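Local coordinates for 2-aminomuconate 6-semialdehyde dehydrogenase (Burkholderia cenocepacia, PDB 4U3W), which probably catalyses the NAD-dependent oxidation of 2-aminomuconate 6-semialdehyde to 2-aminomuconate, as a member of the aldehyde dehydrogenase family, at residues A279-A283 with F419-V425; R296-T300 with A464-R468; W87-I91 with V211-L217; L24-G30 with G220-H226; G375-S379 with A388-P392. One frame throughout, in Å; residues are numbered along the deposited sequence.

Contact 1 of 5, residues A279-A283 with F419-V425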
# COMPACT_ATOMS: atom_id res chain seq x y z
N ALA A 279 -31.41 9.03 6.66
CA ALA A 279 -31.42 7.65 7.16
C ALA A 279 -32.51 6.90 6.38
O ALA A 279 -33.62 7.44 6.17
CB ALA A 279 -31.69 7.62 8.67
N VAL A 280 -32.19 5.70 5.89
CA VAL A 280 -33.12 4.88 5.09
C VAL A 280 -33.42 3.63 5.87
O VAL A 280 -32.49 2.97 6.32
CB VAL A 280 -32.54 4.53 3.68
CG1 VAL A 280 -33.55 3.72 2.85
CG2 VAL A 280 -32.18 5.83 2.92
N VAL A 281 -34.70 3.35 6.08
CA VAL A 281 -35.10 2.14 6.78
C VAL A 281 -35.97 1.25 5.87
O VAL A 281 -37.08 1.60 5.56
CB VAL A 281 -35.88 2.45 8.10
CG1 VAL A 281 -36.16 1.14 8.85
CG2 VAL A 281 -35.03 3.39 9.00
N PHE A 282 -35.44 0.10 5.47
CA PHE A 282 -36.20 -0.84 4.67
C PHE A 282 -37.12 -1.68 5.59
O PHE A 282 -36.80 -1.86 6.77
CB PHE A 282 -35.23 -1.74 3.88
CG PHE A 282 -34.60 -1.03 2.71
CD1 PHE A 282 -35.24 -1.00 1.47
CD2 PHE A 282 -33.38 -0.34 2.87
CE1 PHE A 282 -34.67 -0.35 0.40
CE2 PHE A 282 -32.79 0.30 1.79
CZ PHE A 282 -33.44 0.31 0.56
N ALA A 283 -38.23 -2.22 5.05
CA ALA A 283 -39.15 -3.04 5.85
C ALA A 283 -38.45 -4.29 6.41
O ALA A 283 -38.88 -4.81 7.43
CB ALA A 283 -40.43 -3.48 4.99
N PHE A 419 -41.38 5.46 1.38
CA PHE A 419 -40.97 5.17 0.01
C PHE A 419 -41.49 3.78 -0.39
O PHE A 419 -41.86 2.97 0.48
CB PHE A 419 -39.44 5.29 -0.17
CG PHE A 419 -38.62 4.20 0.48
CD1 PHE A 419 -38.23 4.31 1.81
CD2 PHE A 419 -38.18 3.10 -0.26
CE1 PHE A 419 -37.44 3.34 2.43
CE2 PHE A 419 -37.40 2.09 0.34
CZ PHE A 419 -37.02 2.20 1.69
N ASP A 420 -41.52 3.51 -1.69
CA ASP A 420 -42.03 2.23 -2.17
C ASP A 420 -40.99 1.29 -2.77
O ASP A 420 -41.17 0.09 -2.71
CB ASP A 420 -43.13 2.48 -3.20
CG ASP A 420 -44.32 3.17 -2.59
OD1 ASP A 420 -44.90 2.60 -1.64
OD2 ASP A 420 -44.60 4.32 -3.02
N ASP A 421 -39.95 1.82 -3.41
CA ASP A 421 -38.94 0.92 -3.92
C ASP A 421 -37.49 1.46 -3.90
O ASP A 421 -37.19 2.66 -3.67
CB ASP A 421 -39.30 0.44 -5.34
CG ASP A 421 -39.47 1.58 -6.33
OD1 ASP A 421 -38.43 2.12 -6.75
OD2 ASP A 421 -40.63 1.87 -6.71
N GLU A 422 -36.60 0.51 -4.12
CA GLU A 422 -35.19 0.73 -3.94
C GLU A 422 -34.61 1.78 -4.90
O GLU A 422 -33.89 2.68 -4.46
CB GLU A 422 -34.46 -0.59 -4.09
CG GLU A 422 -33.02 -0.48 -3.67
CD GLU A 422 -32.36 -1.84 -3.71
OE1 GLU A 422 -32.68 -2.67 -2.86
OE2 GLU A 422 -31.55 -2.09 -4.61
N ALA A 423 -34.91 1.67 -6.19
CA ALA A 423 -34.35 2.63 -7.14
C ALA A 423 -34.81 4.07 -6.80
O ALA A 423 -34.06 5.05 -6.96
CB ALA A 423 -34.75 2.24 -8.56
N GLU A 424 -36.06 4.16 -6.33
CA GLU A 424 -36.68 5.40 -5.93
C GLU A 424 -35.98 6.07 -4.77
O GLU A 424 -35.64 7.26 -4.83
CB GLU A 424 -38.14 5.16 -5.57
CG GLU A 424 -38.83 6.38 -4.96
CD GLU A 424 -39.98 6.03 -4.02
OE1 GLU A 424 -40.40 4.88 -3.98
OE2 GLU A 424 -40.46 6.92 -3.30
N VAL A 425 -35.76 5.33 -3.68
CA VAL A 425 -35.21 5.98 -2.49
C VAL A 425 -33.73 6.36 -2.71
O VAL A 425 -33.25 7.32 -2.13
CB VAL A 425 -35.39 5.07 -1.21
CG1 VAL A 425 -34.33 3.97 -1.14
CG2 VAL A 425 -35.33 5.91 0.04
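F282 and F419 meet in a T-shaped (edge-to-face) pair where a strand end and a helix start come together in the alpha/beta catalytic domain of the aldehyde dehydrogenase fold. F282 follows strand 277-281; F419 closes strand 413-419 and leads into helix 422-430. Strand 309-315 runs between the two, and its Y313 and E315 also pack on F419. The ring planes stand at 87° with centroids 5.2 Å apart. F419 comes up edge first: its CZ lies over the rim of one F282 face, while CE2 approaches F282 CE1 at 3.7 Å. The F419 ring is brought there by CG standing between the backbone N and the carbonyl carbon (chi1 72°). V280 points toward the helix and sets its CG1 4.0 Å from V425 CG2; the same methyl comes across F419 at about a right angle, touching CE1 and CZ. The far end of F282 reaches E422 CG and V425 CG1, while R447 makes a cation-pi contact with its ring and also a salt bridge to E422. At the helix start D421 and E424 form a capping box, with E424 N donating to D421 OD1. No hydrogen bond joins the two segments; a carbonyl does touch an aromatic ring, V281 O lying 3.6 Å from F419 CE1.

Contact 2 of 5, residues R296-T300 with A464-R468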
# COMPACT_ATOMS: atom_id res chain seq x y z
N ARG A 296 -31.00 8.11 17.81
CA ARG A 296 -29.61 8.54 17.99
C ARG A 296 -29.15 9.51 16.91
O ARG A 296 -28.54 10.56 17.20
CB ARG A 296 -28.68 7.31 17.93
CG ARG A 296 -28.05 6.78 19.20
CD ARG A 296 -26.88 5.77 18.88
NE ARG A 296 -25.56 6.41 19.00
CZ ARG A 296 -24.57 6.40 18.10
NH1 ARG A 296 -24.69 5.75 16.95
NH2 ARG A 296 -23.42 7.02 18.38
N SER A 297 -29.35 9.14 15.65
CA SER A 297 -28.77 9.92 14.53
C SER A 297 -29.54 11.24 14.40
O SER A 297 -29.03 12.21 13.84
CB SER A 297 -28.78 9.15 13.20
OG SER A 297 -30.11 8.78 12.79
N SER A 298 -30.76 11.30 14.93
CA SER A 298 -31.50 12.56 14.86
C SER A 298 -31.29 13.52 16.05
O SER A 298 -31.34 14.75 15.86
CB SER A 298 -33.02 12.32 14.71
OG SER A 298 -33.28 11.51 13.56
N PHE A 299 -31.12 12.98 17.26
CA PHE A 299 -31.17 13.85 18.45
C PHE A 299 -29.89 13.86 19.30
O PHE A 299 -29.83 14.55 20.31
CB PHE A 299 -32.36 13.46 19.31
CG PHE A 299 -33.69 13.46 18.55
CD1 PHE A 299 -34.09 14.58 17.82
CD2 PHE A 299 -34.52 12.33 18.58
CE1 PHE A 299 -35.33 14.58 17.11
CE2 PHE A 299 -35.74 12.33 17.89
CZ PHE A 299 -36.14 13.48 17.16
N THR A 300 -28.85 13.13 18.88
CA THR A 300 -27.54 13.22 19.54
C THR A 300 -27.05 14.69 19.59
O THR A 300 -27.13 15.40 18.58
CB THR A 300 -26.47 12.36 18.81
OG1 THR A 300 -26.76 10.96 19.01
CG2 THR A 300 -25.05 12.66 19.36
N ALA A 464 -25.77 1.21 11.45
CA ALA A 464 -24.94 1.91 12.39
C ALA A 464 -25.05 3.43 12.08
O ALA A 464 -25.69 3.82 11.11
CB ALA A 464 -23.46 1.43 12.29
N TRP A 465 -24.40 4.23 12.90
CA TRP A 465 -24.32 5.67 12.68
C TRP A 465 -23.16 6.24 13.53
O TRP A 465 -22.95 5.83 14.67
CB TRP A 465 -25.66 6.36 13.01
CG TRP A 465 -25.59 7.88 12.85
CD1 TRP A 465 -25.59 8.58 11.68
CD2 TRP A 465 -25.43 8.84 13.91
NE1 TRP A 465 -25.48 9.96 11.95
CE2 TRP A 465 -25.39 10.14 13.30
CE3 TRP A 465 -25.36 8.74 15.29
CZ2 TRP A 465 -25.26 11.32 14.05
CZ3 TRP A 465 -25.22 9.92 16.04
CH2 TRP A 465 -25.16 11.21 15.40
N PHE A 466 -22.38 7.12 12.92
CA PHE A 466 -21.31 7.86 13.61
C PHE A 466 -20.34 6.88 14.31
O PHE A 466 -19.97 7.05 15.47
CB PHE A 466 -21.92 8.87 14.58
CG PHE A 466 -20.97 10.00 15.04
CD1 PHE A 466 -19.78 10.24 14.38
CD2 PHE A 466 -21.32 10.81 16.09
CE1 PHE A 466 -18.91 11.26 14.80
CE2 PHE A 466 -20.46 11.87 16.52
CZ PHE A 466 -19.27 12.08 15.87
N VAL A 467 -19.94 5.84 13.56
CA VAL A 467 -18.84 4.94 13.93
C VAL A 467 -17.62 5.36 13.16
O VAL A 467 -17.57 5.24 11.92
CB VAL A 467 -19.17 3.48 13.64
CG1 VAL A 467 -17.92 2.59 13.82
CG2 VAL A 467 -20.30 3.07 14.57
N ARG A 468 -16.64 5.87 13.88
CA ARG A 468 -15.51 6.53 13.26
C ARG A 468 -14.19 5.81 13.51
O ARG A 468 -13.56 6.00 14.56
CB ARG A 468 -15.44 7.97 13.77
CG ARG A 468 -16.64 8.81 13.34
CD ARG A 468 -16.43 9.41 11.94
NE ARG A 468 -15.21 10.23 11.89
CZ ARG A 468 -14.07 9.84 11.33
NH1 ARG A 468 -13.98 8.64 10.75
NH2 ARG A 468 -13.01 10.65 11.33
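W465 holds its CG trans to the backbone N (chi1 178°), which sends the indole straight at the last turn of helix 287-299, and R296 bends at chi3 (100°) to curl its guanidinium back to the W465 backbone. There R296 NH1 donates to W465 O at 2.9 Å; the oxygen lies in the guanidinium plane, but the donor stands above the carbonyl plane rather than on a lone pair. The same guanidinium turns one face to the indole rim, with R296 NH1 3.5 Å from W465 CE3. S297 covers one face of the indole: its CB sits 3.3 Å from the centroid of the W465 five-membered ring and only 5° off the normal, a close CH-pi contact. F466 CB lies against the rim of the opposite face. T300 meets the far end, its OG1 3.5 Å from W465 CZ3, while that hydroxyl donates to R296 O and ties the helix end together. Indole rotation is further fixed by W465 NE1, which bonds to L307 O. Helix 287-299 is held to strand 309-315 through S297 OG and S309 OG, and F299 packs on P392 and P412. The 464-468 loop leaves strand 459-462, whose W461 meets the indole, and L154 of the second subunit packs on A464 and V467.

Contact 3 of 5, residues W87-I91 with V211-L217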
# COMPACT_ATOMS: atom_id res chain seq x y z
N TRP A 87 5.74 13.47 21.78
CA TRP A 87 5.08 14.70 22.21
C TRP A 87 3.56 14.48 22.27
O TRP A 87 2.89 14.87 23.21
CB TRP A 87 5.41 15.86 21.26
CG TRP A 87 6.72 16.58 21.57
CD1 TRP A 87 7.85 16.65 20.77
CD2 TRP A 87 7.04 17.33 22.77
NE1 TRP A 87 8.84 17.39 21.41
CE2 TRP A 87 8.36 17.82 22.62
CE3 TRP A 87 6.33 17.62 23.96
CZ2 TRP A 87 8.99 18.59 23.61
CZ3 TRP A 87 6.95 18.41 24.94
CH2 TRP A 87 8.28 18.88 24.76
N LEU A 88 3.02 13.84 21.24
CA LEU A 88 1.56 13.66 21.18
C LEU A 88 1.03 12.76 22.33
O LEU A 88 -0.04 13.06 22.94
CB LEU A 88 1.19 13.10 19.80
CG LEU A 88 0.77 14.21 18.80
CD1 LEU A 88 1.90 15.15 18.42
CD2 LEU A 88 0.11 13.64 17.54
N HIS A 89 1.80 11.72 22.69
CA HIS A 89 1.41 10.94 23.84
C HIS A 89 1.55 11.72 25.14
O HIS A 89 0.75 11.54 26.05
CB HIS A 89 2.23 9.64 23.92
CG HIS A 89 1.69 8.54 23.05
ND1 HIS A 89 0.51 7.88 23.33
CD2 HIS A 89 2.17 8.00 21.90
CE1 HIS A 89 0.28 6.98 22.38
NE2 HIS A 89 1.28 7.03 21.51
N LYS A 90 2.56 12.58 25.26
CA LYS A 90 2.66 13.43 26.46
C LYS A 90 1.45 14.35 26.59
O LYS A 90 0.96 14.61 27.69
CB LYS A 90 3.92 14.31 26.41
CG LYS A 90 5.20 13.63 26.92
CD LYS A 90 6.39 14.60 26.86
CE LYS A 90 7.66 13.93 26.32
NZ LYS A 90 8.46 13.11 27.29
N ILE A 91 1.01 14.88 25.45
CA ILE A 91 -0.16 15.77 25.44
C ILE A 91 -1.39 14.98 25.86
O ILE A 91 -2.15 15.39 26.72
CB ILE A 91 -0.36 16.42 24.05
CG1 ILE A 91 0.80 17.40 23.76
CG2 ILE A 91 -1.70 17.18 23.98
CD1 ILE A 91 1.00 17.73 22.25
N VAL A 211 -2.26 22.59 28.85
CA VAL A 211 -1.57 21.29 28.77
C VAL A 211 -0.32 21.40 27.88
O VAL A 211 0.77 20.91 28.28
CB VAL A 211 -2.52 20.15 28.28
CG1 VAL A 211 -1.69 18.87 27.98
CG2 VAL A 211 -3.55 19.86 29.38
N MET A 212 -0.46 22.01 26.70
CA MET A 212 0.68 22.29 25.81
C MET A 212 1.83 22.97 26.57
O MET A 212 3.01 22.61 26.41
CB MET A 212 0.29 23.22 24.61
CG MET A 212 -0.84 22.66 23.70
SD MET A 212 -0.31 21.08 22.93
CE MET A 212 -1.71 20.73 21.87
N HIS A 213 1.46 23.98 27.34
CA HIS A 213 2.39 24.74 28.16
C HIS A 213 3.03 23.87 29.25
O HIS A 213 4.24 23.90 29.44
CB HIS A 213 1.65 25.93 28.80
CG HIS A 213 2.58 26.94 29.40
ND1 HIS A 213 3.50 27.62 28.65
CD2 HIS A 213 2.73 27.38 30.67
CE1 HIS A 213 4.20 28.44 29.42
NE2 HIS A 213 3.74 28.32 30.66
N ASP A 214 2.20 23.09 29.96
CA ASP A 214 2.72 22.30 31.07
C ASP A 214 3.65 21.17 30.60
O ASP A 214 4.64 20.87 31.28
CB ASP A 214 1.57 21.75 31.93
CG ASP A 214 0.95 22.80 32.84
OD1 ASP A 214 1.57 23.89 33.03
OD2 ASP A 214 -0.17 22.56 33.36
N VAL A 215 3.42 20.59 29.43
CA VAL A 215 4.32 19.55 28.99
C VAL A 215 5.57 20.17 28.32
O VAL A 215 6.53 19.48 28.00
CB VAL A 215 3.64 18.55 28.01
CG1 VAL A 215 2.36 17.98 28.66
CG2 VAL A 215 3.31 19.20 26.70
N GLY A 216 5.55 21.49 28.11
CA GLY A 216 6.73 22.17 27.60
C GLY A 216 6.93 22.04 26.10
O GLY A 216 8.06 22.06 25.63
N LEU A 217 5.85 21.90 25.35
CA LEU A 217 5.97 21.97 23.90
C LEU A 217 6.71 23.29 23.50
O LEU A 217 6.43 24.34 24.08
CB LEU A 217 4.57 21.92 23.28
CG LEU A 217 4.53 21.60 21.80
CD1 LEU A 217 4.89 20.09 21.60
CD2 LEU A 217 3.14 21.93 21.32
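W87 lays its indole across the end of helix 203-214, and L217 covers one face of it. From CB, which leaves helix 81-96 beside the contact, CG swings trans to the carbonyl carbon (chi1 -85°) and comes 4.0 Å from L217 CD1. The same methyl lies closer to the ring fusion, 3.7 Å from W87 CD2, and sits over the six-membered ring as a CH-pi contact, displaced toward the rim. Further out, the indole edge, at W87 CZ3, meets V215 O in the ring plane, 3.3 Å away, and at the tip W87 CH2 lies 3.3 Å from G216 O. Those carbonyls belong to the turn that ends the helix, a Schellman motif in which G216 has positive phi and L217 N bonds back to M212 O. One turn along helix 81-96, I91 CD1 rests on M212 SD at 3.7 Å, a contact made possible by the bend of M212 at chi2. I91 O also meets V211 CG1, and V215 CG1 lies against K90 O: side chains rest on one another and on backbone carbonyls, with no hydrogen bond across. M212 continues to V183 and L187 of helix 175-188 and to F222 of strand 222-224, while L88 packs on helices 114-138 and 175-188.

Contact 4 of 5, residues L24-G30 with G220-H226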
# COMPACT_ATOMS: atom_id res chain seq x y z
N LEU A 24 -10.19 34.50 29.66
CA LEU A 24 -9.62 33.51 28.74
C LEU A 24 -8.72 34.23 27.75
O LEU A 24 -9.18 35.05 26.93
CB LEU A 24 -10.72 32.72 28.02
CG LEU A 24 -11.70 31.94 28.93
CD1 LEU A 24 -12.68 31.10 28.10
CD2 LEU A 24 -10.96 31.01 29.87
N ARG A 25 -7.44 33.91 27.86
CA ARG A 25 -6.37 34.53 27.08
C ARG A 25 -5.95 33.68 25.88
O ARG A 25 -6.22 32.45 25.83
CB ARG A 25 -5.17 34.80 28.01
CG ARG A 25 -5.44 35.85 29.14
CD ARG A 25 -4.21 35.92 30.08
NE ARG A 25 -4.40 36.86 31.19
CZ ARG A 25 -5.02 36.56 32.32
NH1 ARG A 25 -5.50 35.31 32.50
NH2 ARG A 25 -5.14 37.48 33.29
N HIS A 26 -5.34 34.35 24.89
CA HIS A 26 -4.67 33.72 23.79
C HIS A 26 -3.43 33.00 24.32
O HIS A 26 -2.94 33.32 25.41
CB HIS A 26 -4.24 34.74 22.69
CG HIS A 26 -5.29 35.75 22.40
ND1 HIS A 26 -6.48 35.43 21.78
CD2 HIS A 26 -5.34 37.09 22.68
CE1 HIS A 26 -7.24 36.53 21.72
NE2 HIS A 26 -6.55 37.55 22.23
N TYR A 27 -2.90 32.07 23.54
CA TYR A 27 -1.63 31.42 23.90
C TYR A 27 -0.72 31.56 22.71
O TYR A 27 -0.95 30.95 21.67
CB TYR A 27 -1.83 29.94 24.27
CG TYR A 27 -0.53 29.26 24.71
CD1 TYR A 27 0.01 29.51 25.97
CD2 TYR A 27 0.14 28.35 23.89
CE1 TYR A 27 1.22 28.89 26.40
CE2 TYR A 27 1.40 27.72 24.30
CZ TYR A 27 1.90 28.01 25.57
OH TYR A 27 3.06 27.45 26.05
N ILE A 28 0.31 32.42 22.83
CA ILE A 28 1.13 32.72 21.67
C ILE A 28 2.62 32.67 22.00
O ILE A 28 3.06 33.32 22.96
CB ILE A 28 0.74 34.12 21.10
CG1 ILE A 28 -0.74 34.12 20.63
CG2 ILE A 28 1.67 34.57 19.98
CD1 ILE A 28 -1.24 35.57 20.19
N ASN A 29 3.39 31.89 21.24
CA ASN A 29 4.83 31.80 21.46
C ASN A 29 5.17 31.42 22.92
O ASN A 29 6.02 32.07 23.56
CB ASN A 29 5.55 33.13 21.07
CG ASN A 29 7.01 32.90 20.69
OD1 ASN A 29 7.39 31.78 20.31
ND2 ASN A 29 7.81 33.97 20.71
N GLY A 30 4.47 30.44 23.46
CA GLY A 30 4.81 29.90 24.76
C GLY A 30 4.30 30.68 25.96
O GLY A 30 4.64 30.35 27.08
N GLY A 220 5.76 28.67 20.18
CA GLY A 220 5.40 28.90 18.78
C GLY A 220 4.90 27.69 18.01
O GLY A 220 4.33 27.84 16.92
N VAL A 221 5.08 26.49 18.56
CA VAL A 221 4.61 25.30 17.87
C VAL A 221 3.09 25.21 17.89
O VAL A 221 2.47 24.94 16.87
CB VAL A 221 5.26 23.99 18.47
CG1 VAL A 221 4.59 22.75 17.91
CG2 VAL A 221 6.78 23.97 18.18
N PHE A 222 2.48 25.50 19.05
CA PHE A 222 1.05 25.55 19.18
C PHE A 222 0.60 26.97 19.67
O PHE A 222 1.01 27.40 20.74
CB PHE A 222 0.54 24.50 20.17
CG PHE A 222 -0.93 24.61 20.43
CD1 PHE A 222 -1.85 23.94 19.60
CD2 PHE A 222 -1.42 25.35 21.50
CE1 PHE A 222 -3.22 24.01 19.82
CE2 PHE A 222 -2.78 25.44 21.73
CZ PHE A 222 -3.68 24.78 20.90
N ASN A 223 -0.24 27.64 18.90
CA ASN A 223 -0.73 28.99 19.25
C ASN A 223 -2.25 29.00 19.21
O ASN A 223 -2.85 28.46 18.28
CB ASN A 223 -0.17 30.05 18.30
CG ASN A 223 1.31 29.95 18.17
OD1 ASN A 223 2.06 30.51 18.96
ND2 ASN A 223 1.75 29.21 17.18
N LEU A 224 -2.86 29.56 20.26
CA LEU A 224 -4.32 29.68 20.38
C LEU A 224 -4.73 31.13 20.30
O LEU A 224 -4.19 31.97 21.03
CB LEU A 224 -4.79 29.10 21.72
CG LEU A 224 -6.31 29.21 21.93
CD1 LEU A 224 -6.99 28.17 21.09
CD2 LEU A 224 -6.56 28.89 23.39
N ILE A 225 -5.62 31.47 19.39
CA ILE A 225 -6.15 32.83 19.31
C ILE A 225 -7.66 32.79 19.45
O ILE A 225 -8.32 32.00 18.75
CB ILE A 225 -5.81 33.54 17.99
CG1 ILE A 225 -5.97 32.55 16.82
CG2 ILE A 225 -4.36 34.07 18.00
CD1 ILE A 225 -5.96 33.24 15.44
N HIS A 226 -8.20 33.61 20.33
CA HIS A 226 -9.63 33.67 20.49
C HIS A 226 -10.25 34.79 19.69
O HIS A 226 -9.58 35.84 19.40
CB HIS A 226 -10.04 33.86 21.94
CG HIS A 226 -9.81 32.64 22.79
ND1 HIS A 226 -10.50 31.44 22.61
CD2 HIS A 226 -8.96 32.43 23.83
CE1 HIS A 226 -10.12 30.58 23.53
NE2 HIS A 226 -9.18 31.15 24.29
O HOH W 1 3.42 28.54 21.63
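Y27 and L224 form the tight centre of this contact, an antiparallel hydrogen-bonded pair in which Y27 N donates to L224 O and L224 N to Y27 O, both at 2.8 Å. The pair sets the N-terminal strand 23-28 against strand 222-224, itself parallel to strand 192-196 in the cofactor-binding domain. Around it apolar side chains pack: Y27 CD2 comes up at the edge of the F222 ring, the side chains crossing at about a right angle, while F222 O lies at the edge of the Y27 ring; Y27 CB faces L224 CB, and I28 CD1 touches I225 CG2. Beyond I28 the regular pairing ends and the contact turns to its solvent side. N29, exposed, lies beside G220, and a water links the backbones, accepting from G30 N and G220 N and donating to F222 O. N223 OD1 accepts from N29 N at 3.0 Å, nearly straight (173°), while ND2 holds G220 O and V193 O. At the other end H226 N donates to H26 ND1 at 2.9 Å, in the ring plane and at 174°, and H226 NE2 bonds to T206. Because H26 ND1 acts as an acceptor here, its ring is probably neutral with the proton on NE2, the nitrogen that hydrogen-bonds S35 OG.

Contact 5 of 5, residues G375-S379 with A388-P392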
# COMPACT_ATOMS: atom_id res chain seq x y z
N GLY A 375 -41.61 20.74 18.36
CA GLY A 375 -42.03 21.93 17.61
C GLY A 375 -41.85 23.24 18.35
O GLY A 375 -42.28 24.29 17.86
N GLY A 376 -41.23 23.22 19.52
CA GLY A 376 -41.11 24.47 20.29
C GLY A 376 -40.11 24.27 21.40
O GLY A 376 -39.41 23.27 21.43
N ALA A 377 -40.03 25.23 22.30
CA ALA A 377 -39.15 25.22 23.45
C ALA A 377 -39.87 24.67 24.69
O ALA A 377 -41.06 24.88 24.85
CB ALA A 377 -38.66 26.64 23.75
N PRO A 378 -39.13 24.02 25.59
CA PRO A 378 -39.84 23.70 26.84
C PRO A 378 -40.11 24.95 27.67
O PRO A 378 -39.60 26.05 27.41
CB PRO A 378 -38.85 22.79 27.56
CG PRO A 378 -37.49 23.27 27.07
CD PRO A 378 -37.75 23.54 25.60
N SER A 379 -40.95 24.81 28.68
CA SER A 379 -41.17 25.91 29.59
C SER A 379 -40.90 25.42 31.04
O SER A 379 -41.67 24.58 31.59
CB SER A 379 -42.61 26.41 29.40
OG SER A 379 -42.93 27.33 30.36
N ALA A 388 -31.16 28.00 26.14
CA ALA A 388 -31.45 27.87 24.71
C ALA A 388 -32.05 26.54 24.39
O ALA A 388 -31.66 25.91 23.39
CB ALA A 388 -30.15 28.10 23.85
N PHE A 389 -32.99 26.08 25.22
CA PHE A 389 -33.56 24.74 25.01
C PHE A 389 -34.63 24.67 23.94
O PHE A 389 -35.45 25.59 23.81
CB PHE A 389 -34.18 24.18 26.32
CG PHE A 389 -33.17 23.88 27.38
CD1 PHE A 389 -32.57 22.62 27.44
CD2 PHE A 389 -32.79 24.86 28.30
CE1 PHE A 389 -31.66 22.30 28.43
CE2 PHE A 389 -31.85 24.57 29.29
CZ PHE A 389 -31.27 23.27 29.35
N VAL A 390 -34.64 23.57 23.19
CA VAL A 390 -35.81 23.27 22.35
C VAL A 390 -36.07 21.80 22.40
O VAL A 390 -35.19 21.00 22.75
CB VAL A 390 -35.64 23.67 20.86
CG1 VAL A 390 -35.35 25.18 20.71
CG2 VAL A 390 -34.53 22.85 20.23
N MET A 391 -37.33 21.43 22.11
CA MET A 391 -37.74 20.01 22.25
C MET A 391 -37.38 19.20 21.00
O MET A 391 -37.38 19.72 19.88
CB MET A 391 -39.27 19.89 22.52
CG MET A 391 -39.78 20.47 23.86
SD MET A 391 -38.88 19.96 25.34
CE MET A 391 -39.56 18.35 25.64
N PRO A 392 -37.09 17.89 21.20
CA PRO A 392 -36.94 16.97 20.06
C PRO A 392 -38.16 17.04 19.15
O PRO A 392 -39.27 16.97 19.65
CB PRO A 392 -36.87 15.57 20.71
CG PRO A 392 -36.70 15.77 22.17
CD PRO A 392 -37.11 17.20 22.50
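P378 overlaps the root of F389 with its ring, crossing it at about a right angle with CG 3.5 Å from F389 CB, and also touches M391. Both segments belong to the long connection between antiparallel strands 370-373 and 393-396, the hairpin at the margin of the seven-stranded sheet of the catalytic domain; here the outgoing and returning arms of that connection lie side by side. The F389 ring leads away from the proline to V335, P347 and an edge-to-face pairing with F380. M391, in the conformer given, curls back through bends at chi2 and chi3 (-50° and -80°), which bring its SD 3.6 Å from P378 CB; a second conformer exists, so that contact may not be constant. A377 adds its methyl, CB lying 3.4 Å from F389 O, an oxygen that also accepts from R354 NH2 of helix 351-366. V390, likewise in the conformer given, packs on R354, on L358 and on P412. The arms' CA atoms come nearest at A377 CA and V390 CA, 4.0 Å apart. A single hydrogen bond joins them: M391 N donates to G376 O at 2.9 Å, almost straight at 170°.

The five contacts fall into two groups. Contacts 3 and 4, centres 14 Å apart on the cofactor-binding side, are joined through helix 203-214 of contact 3, which is followed in the chain by strand 222-224 of contact 4; contact 3 is nested within contact 4 along the chain, and H213 ND1 probably hydrogen-bonds Y27 OH between them. Both close before contact 1 opens. Contacts 1, 2 and 5 belong to the catalytic domain: strand 277-281 leads directly to helix 287-299, contacts 1 and 2 interleave in sequence with centres 19 Å apart, and contact 5 lies within both loops, touching contact 2 through F299 and P392. Contacts 1 and 4, centres 50 Å apart, lie on opposite sides of the chain's centre.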